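Local coordinates for protein 6'''-hydroxyparomomycin C oxidase (Microbacterium trichothecenolyticum, PDB 7DVE) that uses FAD and molecular oxygen to oxidise the C3 hydroxyl of the sugar in C-glycosides such as mangiferin and isoorientin, releasing hydrogen peroxide, at residues P463-F474 with V498-D506; K55-R63 with V319-Y327. All coordinates share one frame; numbering follows the deposited sequence.

Contact 1 (P463-F474 with V498-D506); sequences PDSEVWGAPGLF and VRGARHIAD
Arg-499 opens the contact by reaching from the helix to the carboxylate of Asp-464. Its chain runs out straight from CG to NE, which carries the guanidinium across the carboxylate with the two planes 81° apart. The salt bridge is therefore not the flat two-toothed kind: NH2 lies 2.6 Å from Asp-464 OD2 and meets it from above the carboxylate plane, while NE makes a weak but straight bond of 3.3 Å to OD1. Pro-463 CB lies over the rim of one guanidinium face, 3.8 Å from NH1, and that nitrogen has a second acid partner in Glu-149. One residue on, Gly-500 CA is 3.6 Å from Asp-464 O in a CH...O contact; a CB there would touch both that oxygen and Ser-465 CB, so glycine is consistent with the close approach. His-503, with CG anti to its backbone N (chi1 -171°), turns a ring face to Asp-464 CB, 4.2 Å from the ring centroid in a CH-pi contact, while Asp-464 OD1 comes to 3.1 Å from His-503 CB. Its ND1 lies at the edge of the Phe-474 ring, near the ring plane. Ile-504 then lays CD1 over one face of Phe-474, 3.7 Å from the centroid, and Glu-466 CG covers the opposite face. In this way helix 490-510 packs on the edge strand 473-475 of the parallel FAD-domain sheet. The chemistry grades from ionic to apolar along the helix, and with His-503 ND1 buried without a polar partner, packing probably does more than hydrogen bonding to place that side of the imidazole.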
ATOM      1  N   PRO A 463      -1.683  15.329  13.132  1.00 67.16           N
ATOM      2  CA  PRO A 463      -0.560  14.385  13.136  1.00 69.21           C
ATOM      3  C   PRO A 463      -0.878  13.107  13.880  1.00 69.82           C
ATOM      4  O   PRO A 463      -0.183  12.101  13.689  1.00 68.51           O
ATOM      5  CB  PRO A 463       0.566  15.179  13.810  1.00 70.33           C
ATOM      6  CG  PRO A 463       0.187  16.611  13.582  1.00 70.09           C
ATOM      7  CD  PRO A 463      -1.294  16.615  13.738  1.00 69.90           C
ATOM      8  N   ASP A 464      -1.922  13.099  14.703  1.00 69.58           N
ATOM      9  CA  ASP A 464      -2.366  11.847  15.282  1.00 67.89           C
ATOM     10  C   ASP A 464      -3.418  11.153  14.421  1.00 66.97           C
ATOM     11  O   ASP A 464      -4.126  10.271  14.922  1.00 66.93           O
ATOM     12  CB  ASP A 464      -2.898  12.081  16.682  1.00 67.26           C
ATOM     13  CG  ASP A 464      -1.766  12.312  17.670  1.00 71.00           C
ATOM     14  OD1 ASP A 464      -1.312  11.328  18.300  1.00 72.88           O
ATOM     15  OD2 ASP A 464      -1.363  13.473  17.863  1.00 71.50           O
ATOM     16  N   SER A 465      -3.561  11.564  13.155  1.00 65.31           N
ATOM     17  CA  SER A 465      -4.470  10.983  12.173  1.00 68.18           C
ATOM     18  C   SER A 465      -5.944  11.182  12.516  1.00 67.84           C
ATOM     19  O   SER A 465      -6.805  10.510  11.925  1.00 67.22           O
ATOM     20  CB  SER A 465      -4.187   9.489  11.974  1.00 63.81           C
ATOM     21  OG  SER A 465      -2.878   9.297  11.463  1.00 65.26           O
ATOM     22  N   GLU A 466      -6.266  12.078  13.440  1.00 65.65           N
ATOM     23  CA  GLU A 466      -7.651  12.347  13.798  1.00 70.78           C
ATOM     24  C   GLU A 466      -8.205  13.467  12.921  1.00 70.49           C
ATOM     25  O   GLU A 466      -7.574  14.519  12.793  1.00 70.38           O
ATOM     26  CB  GLU A 466      -7.737  12.732  15.270  1.00 69.66           C
ATOM     27  CG  GLU A 466      -9.113  12.660  15.871  1.00 70.29           C
ATOM     28  CD  GLU A 466      -9.088  12.991  17.357  1.00 72.36           C
ATOM     29  OE1 GLU A 466      -8.008  13.375  17.866  1.00 72.36           O
ATOM     30  OE2 GLU A 466     -10.149  12.870  18.005  1.00 74.26           O
ATOM     31  N   VAL A 467      -9.379  13.252  12.323  1.00 69.46           N
ATOM     32  CA  VAL A 467      -9.859  14.185  11.306  1.00 72.27           C
ATOM     33  C   VAL A 467     -10.418  15.441  11.971  1.00 73.09           C
ATOM     34  O   VAL A 467     -11.161  15.376  12.961  1.00 73.21           O
ATOM     35  CB  VAL A 467     -10.886  13.522  10.358  1.00 74.20           C
ATOM     36  CG1 VAL A 467     -10.464  12.092   9.951  1.00 66.26           C
ATOM     37  CG2 VAL A 467     -12.295  13.550  10.907  1.00 74.23           C
ATOM     38  N   TRP A 468     -10.014  16.596  11.448  1.00 72.93           N
ATOM     39  CA  TRP A 468     -10.484  17.881  11.950  1.00 75.64           C
ATOM     40  C   TRP A 468     -12.005  17.950  11.954  1.00 77.50           C
ATOM     41  O   TRP A 468     -12.648  17.744  10.922  1.00 79.17           O
ATOM     42  CB  TRP A 468      -9.935  19.007  11.078  1.00 75.19           C
ATOM     43  CG  TRP A 468      -8.447  18.999  10.902  1.00 73.92           C
ATOM     44  CD1 TRP A 468      -7.758  18.809   9.738  1.00 69.85           C
ATOM     45  CD2 TRP A 468      -7.461  19.219  11.922  1.00 73.85           C
ATOM     46  NE1 TRP A 468      -6.407  18.900   9.969  1.00 69.72           N
ATOM     47  CE2 TRP A 468      -6.198  19.143  11.304  1.00 71.77           C
ATOM     48  CE3 TRP A 468      -7.526  19.477  13.298  1.00 75.57           C
ATOM     49  CZ2 TRP A 468      -5.002  19.317  12.017  1.00 72.90           C
ATOM     50  CZ3 TRP A 468      -6.329  19.636  14.013  1.00 74.82           C
ATOM     51  CH2 TRP A 468      -5.089  19.564  13.366  1.00 72.38           C
ATOM     52  N   GLY A 469     -12.584  18.262  13.111  1.00 77.98           N
ATOM     53  CA  GLY A 469     -14.011  18.476  13.194  1.00 79.41           C
ATOM     54  C   GLY A 469     -14.840  17.247  13.489  1.00 81.07           C
ATOM     55  O   GLY A 469     -16.031  17.385  13.809  1.00 85.80           O
ATOM     56  N   ALA A 470     -14.263  16.048  13.381  1.00 79.81           N
ATOM     57  CA  ALA A 470     -14.906  14.807  13.802  1.00 78.69           C
ATOM     58  C   ALA A 470     -13.975  14.114  14.789  1.00 79.02           C
ATOM     59  O   ALA A 470     -13.263  13.163  14.431  1.00 77.68           O
ATOM     60  CB  ALA A 470     -15.236  13.908  12.614  1.00 76.44           C
ATOM     61  N   PRO A 471     -13.946  14.571  16.037  1.00 79.94           N
ATOM     62  CA  PRO A 471     -13.091  13.921  17.036  1.00 79.01           C
ATOM     63  C   PRO A 471     -13.497  12.469  17.226  1.00 80.75           C
ATOM     64  O   PRO A 471     -14.677  12.117  17.141  1.00 83.80           O
ATOM     65  CB  PRO A 471     -13.316  14.745  18.310  1.00 80.31           C
ATOM     66  CG  PRO A 471     -14.256  15.830  17.969  1.00 80.74           C
ATOM     67  CD  PRO A 471     -14.750  15.678  16.578  1.00 80.67           C
ATOM     68  N   GLY A 472     -12.501  11.617  17.458  1.00 77.60           N
ATOM     69  CA  GLY A 472     -12.730  10.194  17.543  1.00 77.48           C
ATOM     70  C   GLY A 472     -12.774   9.475  16.214  1.00 75.83           C
ATOM     71  O   GLY A 472     -12.735   8.238  16.195  1.00 73.47           O
ATOM     72  N   LEU A 473     -12.879  10.192  15.101  1.00 75.02           N
ATOM     73  CA  LEU A 473     -12.743   9.563  13.793  1.00 71.76           C
ATOM     74  C   LEU A 473     -11.287   9.649  13.364  1.00 68.34           C
ATOM     75  O   LEU A 473     -10.669  10.713  13.449  1.00 67.84           O
ATOM     76  CB  LEU A 473     -13.652  10.238  12.760  1.00 74.75           C
ATOM     77  CG  LEU A 473     -13.434   9.832  11.302  1.00 72.43           C
ATOM     78  CD1 LEU A 473     -13.665   8.333  11.113  1.00 68.36           C
ATOM     79  CD2 LEU A 473     -14.336  10.658  10.384  1.00 71.40           C
ATOM     80  N   PHE A 474     -10.741   8.522  12.907  1.00 70.91           N
ATOM     81  CA  PHE A 474      -9.344   8.423  12.506  1.00 66.98           C
ATOM     82  C   PHE A 474      -9.269   7.889  11.091  1.00 62.28           C
ATOM     83  O   PHE A 474     -10.144   7.147  10.647  1.00 62.63           O
ATOM     84  CB  PHE A 474      -8.534   7.507  13.465  1.00 64.69           C
ATOM     85  CG  PHE A 474      -8.393   8.069  14.855  1.00 67.73           C
ATOM     86  CD1 PHE A 474      -9.426   7.945  15.774  1.00 67.93           C
ATOM     87  CD2 PHE A 474      -7.231   8.728  15.241  1.00 67.98           C
ATOM     88  CE1 PHE A 474      -9.307   8.474  17.053  1.00 69.49           C
ATOM     89  CE2 PHE A 474      -7.107   9.253  16.511  1.00 68.61           C
ATOM     90  CZ  PHE A 474      -8.149   9.130  17.416  1.00 69.15           C
ATOM     91  N   VAL A 498       0.843   3.792  13.356  1.00 58.08           N
ATOM     92  CA  VAL A 498       1.423   3.520  14.669  1.00 61.49           C
ATOM     93  C   VAL A 498       1.198   4.703  15.599  1.00 64.06           C
ATOM     94  O   VAL A 498       0.781   4.545  16.760  1.00 64.71           O
ATOM     95  CB  VAL A 498       2.924   3.204  14.548  1.00 59.71           C
ATOM     96  CG1 VAL A 498       3.523   3.090  15.916  1.00 60.29           C
ATOM     97  CG2 VAL A 498       3.164   1.943  13.699  1.00 57.88           C
ATOM     98  N   ARG A 499       1.495   5.911  15.110  1.00 65.11           N
ATOM     99  CA  ARG A 499       1.241   7.086  15.954  1.00 64.45           C
ATOM    100  C   ARG A 499      -0.244   7.205  16.302  1.00 64.49           C
ATOM    101  O   ARG A 499      -0.611   7.451  17.457  1.00 67.76           O
ATOM    102  CB  ARG A 499       1.730   8.375  15.293  1.00 63.30           C
ATOM    103  CG  ARG A 499       1.744   9.513  16.310  1.00 66.85           C
ATOM    104  CD  ARG A 499       2.069  10.871  15.747  1.00 67.73           C
ATOM    105  NE  ARG A 499       1.421  11.871  16.579  1.00 66.01           N
ATOM    106  CZ  ARG A 499       1.872  13.100  16.778  1.00 67.94           C
ATOM    107  NH1 ARG A 499       2.975  13.535  16.194  1.00 69.51           N
ATOM    108  NH2 ARG A 499       1.203  13.911  17.590  1.00 66.08           N
ATOM    109  N   GLY A 500      -1.116   7.009  15.317  1.00 65.35           N
ATOM    110  CA  GLY A 500      -2.546   7.147  15.587  1.00 65.91           C
ATOM    111  C   GLY A 500      -3.057   6.150  16.615  1.00 64.82           C
ATOM    112  O   GLY A 500      -3.811   6.507  17.526  1.00 67.07           O
ATOM    113  N   ALA A 501      -2.665   4.881  16.473  1.00 65.32           N
ATOM    114  CA  ALA A 501      -3.104   3.847  17.405  1.00 67.07           C
ATOM    115  C   ALA A 501      -2.518   4.052  18.796  1.00 66.22           C
ATOM    116  O   ALA A 501      -3.196   3.781  19.796  1.00 69.19           O
ATOM    117  CB  ALA A 501      -2.738   2.464  16.867  1.00 65.00           C
ATOM    118  N   ARG A 502      -1.280   4.544  18.888  1.00 67.14           N
ATOM    119  CA  ARG A 502      -0.747   4.912  20.198  1.00 69.69           C
ATOM    120  C   ARG A 502      -1.573   6.017  20.831  1.00 72.90           C
ATOM    121  O   ARG A 502      -1.803   6.017  22.046  1.00 73.42           O
ATOM    122  CB  ARG A 502       0.702   5.361  20.069  1.00 68.21           C
ATOM    123  CG  ARG A 502       1.652   4.275  19.738  1.00 66.69           C
ATOM    124  CD  ARG A 502       3.006   4.878  19.508  1.00 68.07           C
ATOM    125  NE  ARG A 502       4.062   3.896  19.709  1.00 69.27           N
ATOM    126  CZ  ARG A 502       5.347   4.148  19.530  1.00 70.89           C
ATOM    127  NH1 ARG A 502       5.770   5.348  19.159  1.00 71.16           N
ATOM    128  NH2 ARG A 502       6.230   3.175  19.723  1.00 71.44           N
ATOM    129  N   HIS A 503      -2.020   6.986  20.023  1.00 72.63           N
ATOM    130  CA  HIS A 503      -2.868   8.044  20.566  1.00 75.10           C
ATOM    131  C   HIS A 503      -4.186   7.489  21.096  1.00 76.33           C
ATOM    132  O   HIS A 503      -4.635   7.861  22.190  1.00 77.39           O
ATOM    133  CB  HIS A 503      -3.137   9.126  19.522  1.00 73.30           C
ATOM    134  CG  HIS A 503      -3.816  10.328  20.102  1.00 75.54           C
ATOM    135  ND1 HIS A 503      -5.133  10.645  19.842  1.00 73.41           N
ATOM    136  CD2 HIS A 503      -3.377  11.252  20.986  1.00 75.67           C
ATOM    137  CE1 HIS A 503      -5.467  11.728  20.515  1.00 73.93           C
ATOM    138  NE2 HIS A 503      -4.419  12.113  21.221  1.00 78.80           N
ATOM    139  N   ILE A 504      -4.823   6.601  20.333  1.00 74.47           N
ATOM    140  CA  ILE A 504      -6.078   6.009  20.802  1.00 77.66           C
ATOM    141  C   ILE A 504      -5.851   5.231  22.100  1.00 82.94           C
ATOM    142  O   ILE A 504      -6.680   5.278  23.019  1.00 84.53           O
ATOM    143  CB  ILE A 504      -6.712   5.132  19.702  1.00 73.16           C
ATOM    144  CG1 ILE A 504      -7.250   6.004  18.568  1.00 72.09           C
ATOM    145  CG2 ILE A 504      -7.841   4.275  20.257  1.00 74.34           C
ATOM    146  CD1 ILE A 504      -7.870   5.208  17.455  1.00 69.07           C
ATOM    147  N   ALA A 505      -4.718   4.516  22.207  1.00 83.15           N
ATOM    148  CA  ALA A 505      -4.394   3.819  23.456  1.00 85.21           C
ATOM    149  C   ALA A 505      -4.221   4.796  24.616  1.00 90.36           C
ATOM    150  O   ALA A 505      -4.694   4.535  25.728  1.00 96.25           O
ATOM    151  CB  ALA A 505      -3.129   2.976  23.289  1.00 74.68           C
ATOM    152  N   ASP A 506      -3.502   5.901  24.387  1.00 85.85           N
ATOM    153  CA  ASP A 506      -3.404   6.956  25.396  1.00 88.58           C
ATOM    154  C   ASP A 506      -4.791   7.379  25.858  1.00 95.40           C
ATOM    155  O   ASP A 506      -5.065   7.470  27.059  1.00102.82           O
ATOM    156  CB  ASP A 506      -2.658   8.167  24.828  1.00 83.95           C
ATOM    157  CG  ASP A 506      -1.177   7.918  24.663  1.00 81.63           C
ATOM    158  OD1 ASP A 506      -0.536   7.588  25.660  1.00 82.83           O
ATOM    159  OD2 ASP A 506      -0.645   8.045  23.539  1.00 84.18           O
TER

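Contact 2 (K55-R63 with V319-Y327)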
ATOM      1  N   LYS A  55       0.359 -16.089  -2.375  1.00 51.96           N
ATOM      2  CA  LYS A  55       1.428 -17.033  -2.702  1.00 52.61           C
ATOM      3  C   LYS A  55       1.719 -18.041  -1.583  1.00 56.38           C
ATOM      4  O   LYS A  55       2.616 -18.883  -1.731  1.00 59.41           O
ATOM      5  CB  LYS A  55       2.699 -16.272  -3.044  1.00 53.21           C
ATOM      6  CG  LYS A  55       2.586 -15.390  -4.285  1.00 54.69           C
ATOM      7  CD  LYS A  55       3.841 -15.505  -5.162  1.00 55.70           C
ATOM      8  CE  LYS A  55       3.658 -14.752  -6.465  1.00 53.84           C
ATOM      9  NZ  LYS A  55       4.978 -14.534  -7.107  1.00 57.73           N
ATOM     10  N   ASN A  56       1.010 -17.976  -0.460  1.00 56.62           N
ATOM     11  CA  ASN A  56       1.043 -19.066   0.499  1.00 57.22           C
ATOM     12  C   ASN A  56       0.257 -20.281   0.032  1.00 57.46           C
ATOM     13  O   ASN A  56       0.372 -21.338   0.652  1.00 61.33           O
ATOM     14  CB  ASN A  56       0.486 -18.603   1.844  1.00 56.37           C
ATOM     15  CG  ASN A  56       1.477 -17.810   2.634  1.00 56.38           C
ATOM     16  OD1 ASN A  56       2.440 -18.363   3.188  1.00 53.12           O
ATOM     17  ND2 ASN A  56       1.252 -16.494   2.709  1.00 52.84           N
ATOM     18  N   ILE A  57      -0.558 -20.141  -1.007  1.00 57.90           N
ATOM     19  CA  ILE A  57      -1.450 -21.199  -1.465  1.00 60.44           C
ATOM     20  C   ILE A  57      -0.732 -21.997  -2.546  1.00 60.74           C
ATOM     21  O   ILE A  57      -0.365 -21.447  -3.593  1.00 60.80           O
ATOM     22  CB  ILE A  57      -2.767 -20.621  -2.004  1.00 58.61           C
ATOM     23  CG1 ILE A  57      -3.454 -19.746  -0.960  1.00 55.98           C
ATOM     24  CG2 ILE A  57      -3.685 -21.758  -2.441  1.00 59.69           C
ATOM     25  CD1 ILE A  57      -4.538 -18.836  -1.541  1.00 56.49           C
ATOM     26  N   ALA A  58      -0.556 -23.293  -2.302  1.00 61.83           N
ATOM     27  CA  ALA A  58       0.246 -24.135  -3.183  1.00 69.87           C
ATOM     28  C   ALA A  58      -0.515 -24.548  -4.438  1.00 68.40           C
ATOM     29  O   ALA A  58       0.070 -24.630  -5.521  1.00 70.57           O
ATOM     30  CB  ALA A  58       0.717 -25.385  -2.434  1.00 68.44           C
ATOM     31  N   ASP A  59      -1.800 -24.850  -4.313  1.00 61.50           N
ATOM     32  CA  ASP A  59      -2.558 -25.309  -5.469  1.00 63.57           C
ATOM     33  C   ASP A  59      -2.800 -24.134  -6.415  1.00 60.74           C
ATOM     34  O   ASP A  59      -3.235 -23.062  -5.980  1.00 60.43           O
ATOM     35  CB  ASP A  59      -3.887 -25.921  -5.016  1.00 65.40           C
ATOM     36  CG  ASP A  59      -4.762 -26.343  -6.180  1.00 66.40           C
ATOM     37  OD1 ASP A  59      -4.389 -27.292  -6.899  1.00 67.71           O
ATOM     38  OD2 ASP A  59      -5.804 -25.692  -6.399  1.00 66.63           O
ATOM     39  N   ALA A  60      -2.502 -24.322  -7.704  1.00 59.08           N
ATOM     40  CA  ALA A  60      -2.630 -23.205  -8.635  1.00 63.52           C
ATOM     41  C   ALA A  60      -4.093 -22.804  -8.843  1.00 62.93           C
ATOM     42  O   ALA A  60      -4.397 -21.612  -8.935  1.00 61.10           O
ATOM     43  CB  ALA A  60      -1.956 -23.540  -9.965  1.00 61.49           C
ATOM     44  N   ASP A  61      -5.014 -23.780  -8.884  1.00 63.29           N
ATOM     45  CA  ASP A  61      -6.442 -23.479  -9.006  1.00 64.80           C
ATOM     46  C   ASP A  61      -6.942 -22.678  -7.813  1.00 63.93           C
ATOM     47  O   ASP A  61      -7.633 -21.662  -7.972  1.00 60.55           O
ATOM     48  CB  ASP A  61      -7.258 -24.767  -9.132  1.00 69.28           C
ATOM     49  CG  ASP A  61      -7.141 -25.411 -10.499  1.00 77.14           C
ATOM     50  OD1 ASP A  61      -6.861 -24.687 -11.476  1.00 80.76           O
ATOM     51  OD2 ASP A  61      -7.346 -26.646 -10.586  1.00 79.08           O
ATOM     52  N   GLU A  62      -6.616 -23.135  -6.603  1.00 61.35           N
ATOM     53  CA  GLU A  62      -7.053 -22.422  -5.410  1.00 60.78           C
ATOM     54  C   GLU A  62      -6.440 -21.030  -5.346  1.00 58.13           C
ATOM     55  O   GLU A  62      -7.097 -20.087  -4.900  1.00 58.78           O
ATOM     56  CB  GLU A  62      -6.696 -23.219  -4.155  1.00 62.05           C
ATOM     57  CG  GLU A  62      -7.767 -24.198  -3.723  1.00 67.63           C
ATOM     58  CD  GLU A  62      -7.255 -25.205  -2.707  1.00 73.01           C
ATOM     59  OE1 GLU A  62      -7.711 -26.377  -2.738  1.00 74.67           O
ATOM     60  OE2 GLU A  62      -6.400 -24.812  -1.875  1.00 74.70           O
ATOM     61  N   ARG A  63      -5.185 -20.880  -5.793  1.00 59.26           N
ATOM     62  CA  ARG A  63      -4.532 -19.573  -5.753  1.00 59.28           C
ATOM     63  C   ARG A  63      -5.194 -18.605  -6.720  1.00 56.95           C
ATOM     64  O   ARG A  63      -5.481 -17.449  -6.370  1.00 56.67           O
ATOM     65  CB  ARG A  63      -3.036 -19.708  -6.071  1.00 59.37           C
ATOM     66  CG  ARG A  63      -2.239 -18.435  -5.757  1.00 56.24           C
ATOM     67  CD  ARG A  63      -0.841 -18.440  -6.313  1.00 53.02           C
ATOM     68  NE  ARG A  63       0.040 -19.342  -5.579  1.00 61.27           N
ATOM     69  CZ  ARG A  63       1.351 -19.433  -5.770  1.00 60.36           C
ATOM     70  NH1 ARG A  63       1.986 -18.610  -6.590  1.00 57.81           N
ATOM     71  NH2 ARG A  63       2.041 -20.373  -5.123  1.00 59.73           N
ATOM     72  N   VAL A 319      11.516 -23.537  -9.590  1.00118.12           N
ATOM     73  CA  VAL A 319      10.609 -22.626  -8.886  1.00111.20           C
ATOM     74  C   VAL A 319       9.792 -23.368  -7.836  1.00109.43           C
ATOM     75  O   VAL A 319       9.268 -24.459  -8.112  1.00109.84           O
ATOM     76  CB  VAL A 319       9.677 -21.905  -9.872  1.00109.81           C
ATOM     77  N   PRO A 320       9.672 -22.834  -6.626  1.00101.37           N
ATOM     78  CA  PRO A 320       8.928 -23.534  -5.577  1.00 96.86           C
ATOM     79  C   PRO A 320       7.426 -23.360  -5.756  1.00 92.92           C
ATOM     80  O   PRO A 320       6.949 -22.411  -6.378  1.00 90.11           O
ATOM     81  CB  PRO A 320       9.418 -22.876  -4.277  1.00 91.51           C
ATOM     82  CG  PRO A 320      10.459 -21.843  -4.693  1.00 90.08           C
ATOM     83  CD  PRO A 320      10.225 -21.560  -6.150  1.00 92.46           C
ATOM     84  N   GLN A 321       6.684 -24.318  -5.203  1.00 93.80           N
ATOM     85  CA  GLN A 321       5.239 -24.339  -5.393  1.00 91.61           C
ATOM     86  C   GLN A 321       4.509 -23.346  -4.494  1.00 88.04           C
ATOM     87  O   GLN A 321       3.356 -23.010  -4.783  1.00 87.82           O
ATOM     88  CB  GLN A 321       4.686 -25.745  -5.160  1.00 90.71           C
ATOM     89  CG  GLN A 321       3.641 -26.136  -6.184  1.00 90.42           C
ATOM     90  CD  GLN A 321       2.625 -27.107  -5.626  1.00 94.31           C
ATOM     91  OE1 GLN A 321       2.856 -27.766  -4.606  1.00 96.14           O
ATOM     92  NE2 GLN A 321       1.477 -27.193  -6.287  1.00 94.39           N
ATOM     93  N   THR A 322       5.129 -22.903  -3.401  1.00 78.19           N
ATOM     94  CA  THR A 322       4.694 -21.715  -2.690  1.00 75.16           C
ATOM     95  C   THR A 322       5.867 -20.747  -2.567  1.00 70.94           C
ATOM     96  O   THR A 322       7.038 -21.120  -2.685  1.00 70.51           O
ATOM     97  CB  THR A 322       4.141 -22.029  -1.296  1.00 70.55           C
ATOM     98  OG1 THR A 322       5.220 -22.191  -0.382  1.00 71.56           O
ATOM     99  CG2 THR A 322       3.344 -23.299  -1.314  1.00 72.48           C
ATOM    100  N   GLY A 323       5.539 -19.489  -2.354  1.00 63.87           N
ATOM    101  CA  GLY A 323       6.570 -18.506  -2.145  1.00 60.27           C
ATOM    102  C   GLY A 323       7.347 -18.135  -3.398  1.00 60.70           C
ATOM    103  O   GLY A 323       6.886 -18.267  -4.549  1.00 62.44           O
ATOM    104  N   LEU A 324       8.557 -17.645  -3.157  1.00 58.55           N
ATOM    105  CA  LEU A 324       9.350 -16.995  -4.180  1.00 56.85           C
ATOM    106  C   LEU A 324      10.576 -17.824  -4.513  1.00 58.62           C
ATOM    107  O   LEU A 324      11.034 -18.657  -3.730  1.00 59.77           O
ATOM    108  CB  LEU A 324       9.796 -15.600  -3.739  1.00 56.23           C
ATOM    109  CG  LEU A 324       8.801 -14.688  -3.031  1.00 53.53           C
ATOM    110  CD1 LEU A 324       9.520 -13.483  -2.360  1.00 51.69           C
ATOM    111  CD2 LEU A 324       7.778 -14.244  -4.018  1.00 52.22           C
ATOM    112  N   SER A 325      11.097 -17.578  -5.702  1.00 55.44           N
ATOM    113  CA  SER A 325      12.404 -18.078  -6.056  1.00 55.07           C
ATOM    114  C   SER A 325      13.469 -17.159  -5.469  1.00 54.27           C
ATOM    115  O   SER A 325      13.188 -16.053  -4.992  1.00 51.80           O
ATOM    116  CB  SER A 325      12.549 -18.125  -7.562  1.00 54.40           C
ATOM    117  OG  SER A 325      12.502 -16.776  -8.014  1.00 56.39           O
ATOM    118  N   GLU A 326      14.717 -17.610  -5.535  1.00 53.08           N
ATOM    119  CA  GLU A 326      15.822 -16.876  -4.936  1.00 52.83           C
ATOM    120  C   GLU A 326      16.846 -16.692  -6.031  1.00 52.32           C
ATOM    121  O   GLU A 326      17.757 -17.508  -6.173  1.00 56.58           O
ATOM    122  CB  GLU A 326      16.365 -17.615  -3.700  1.00 51.94           C
ATOM    123  CG  GLU A 326      15.239 -17.692  -2.628  1.00 55.22           C
ATOM    124  CD  GLU A 326      15.659 -18.248  -1.293  1.00 57.16           C
ATOM    125  OE1 GLU A 326      16.849 -18.157  -0.939  1.00 58.08           O
ATOM    126  OE2 GLU A 326      14.774 -18.780  -0.594  1.00 60.74           O
ATOM    127  N   TYR A 327      16.667 -15.638  -6.820  1.00 53.21           N
ATOM    128  CA  TYR A 327      17.631 -15.301  -7.858  1.00 53.58           C
ATOM    129  C   TYR A 327      18.358 -14.033  -7.433  1.00 51.98           C
ATOM    130  O   TYR A 327      19.139 -14.084  -6.482  1.00 54.60           O
ATOM    131  CB  TYR A 327      16.952 -15.169  -9.235  1.00 51.66           C
ATOM    132  CG  TYR A 327      16.307 -16.476  -9.692  1.00 53.62           C
ATOM    133  CD1 TYR A 327      17.020 -17.673  -9.689  1.00 53.95           C
ATOM    134  CD2 TYR A 327      14.986 -16.515 -10.111  1.00 54.70           C
ATOM    135  CE1 TYR A 327      16.431 -18.858 -10.086  1.00 54.25           C
ATOM    136  CE2 TYR A 327      14.394 -17.702 -10.513  1.00 53.40           C
ATOM    137  CZ  TYR A 327      15.112 -18.858 -10.498  1.00 55.80           C
ATOM    138  OH  TYR A 327      14.505 -20.026 -10.885  1.00 58.90           O
TER
HETATM  139  O   HOH W   1       4.964 -20.035  -5.728  1.00 64.93           O
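The guanidinium of Arg-63 is the flat group that meets the 319-327 loop, its NH2 edge beside Gln-321 O at 3.0 Å, near the plane but too poorly angled for a hydrogen bond. From its own segment, Lys-55 CA lies over the centre of one face and Ile-57 O stands at the edge, in the plane, as does a water molecule. The chain bends at chi3 (-73°), which brings NE and NH2 side-on to a single acceptor: NE is 2.9 Å from Ile-57 O and NH2 3.0 Å from the same oxygen. NH2 also donates to the water, which in turn donates to Pro-320 O and Gly-323 O and so carries the arginine's grip across to segment 319-327. A leucine in its place would probably leave Ile-57 O without its two donors and the water without its link to segment 55-63.

The direct bond across the contact is between backbones, Gly-323 N to Lys-55 O at 3.0 Å. Gly-323 has a positive phi, a conformation that favours glycine. Beside this bond the methyl CG2 of Thr-322 meets Ala-58 CB at 3.5 Å, and the amide end of Gln-321 extends past Ala-58, NE2 close to its carbonyl O but poorly angled for a bond. Asp-59 N-caps the helix on which Arg-63 rides, OD2 accepting from Glu-62 N at 2.7 Å.

This surface contact joins the 3-10 turn and loop leading into helix 60-69, with Arg-63 from its first turn, to the loop between strands 300-307 and 330-333. Strand 210-212 lies alongside both partners: Val-211 touches Lys-55 and Asn-56, Trp-212 touches Leu-324, and Asn-56 OD1 is held by Arg-205, just after strand 196-204.

How the contacts relate
Contacts 1 and 2 have no helix or strand in common and lie on opposite sides of the chain's centre, their own centres 39 Å apart and nearest atoms about 22 Å apart. Contact 1 is partly buried and close in sequence, joining a helix to the edge of the parallel sheet of the FAD domain. Contact 2 lies at the surface and brings together segments more than 250 residues apart. Contact 1 relies on a side-chain salt bridge and aromatic-aliphatic packing, contact 2 on one backbone hydrogen bond, a water bridge and a little methyl packing. Arg-499 bonds a carboxylate across contact 1, whereas Arg-63 bonds a carbonyl of its own segment and reaches the other through water.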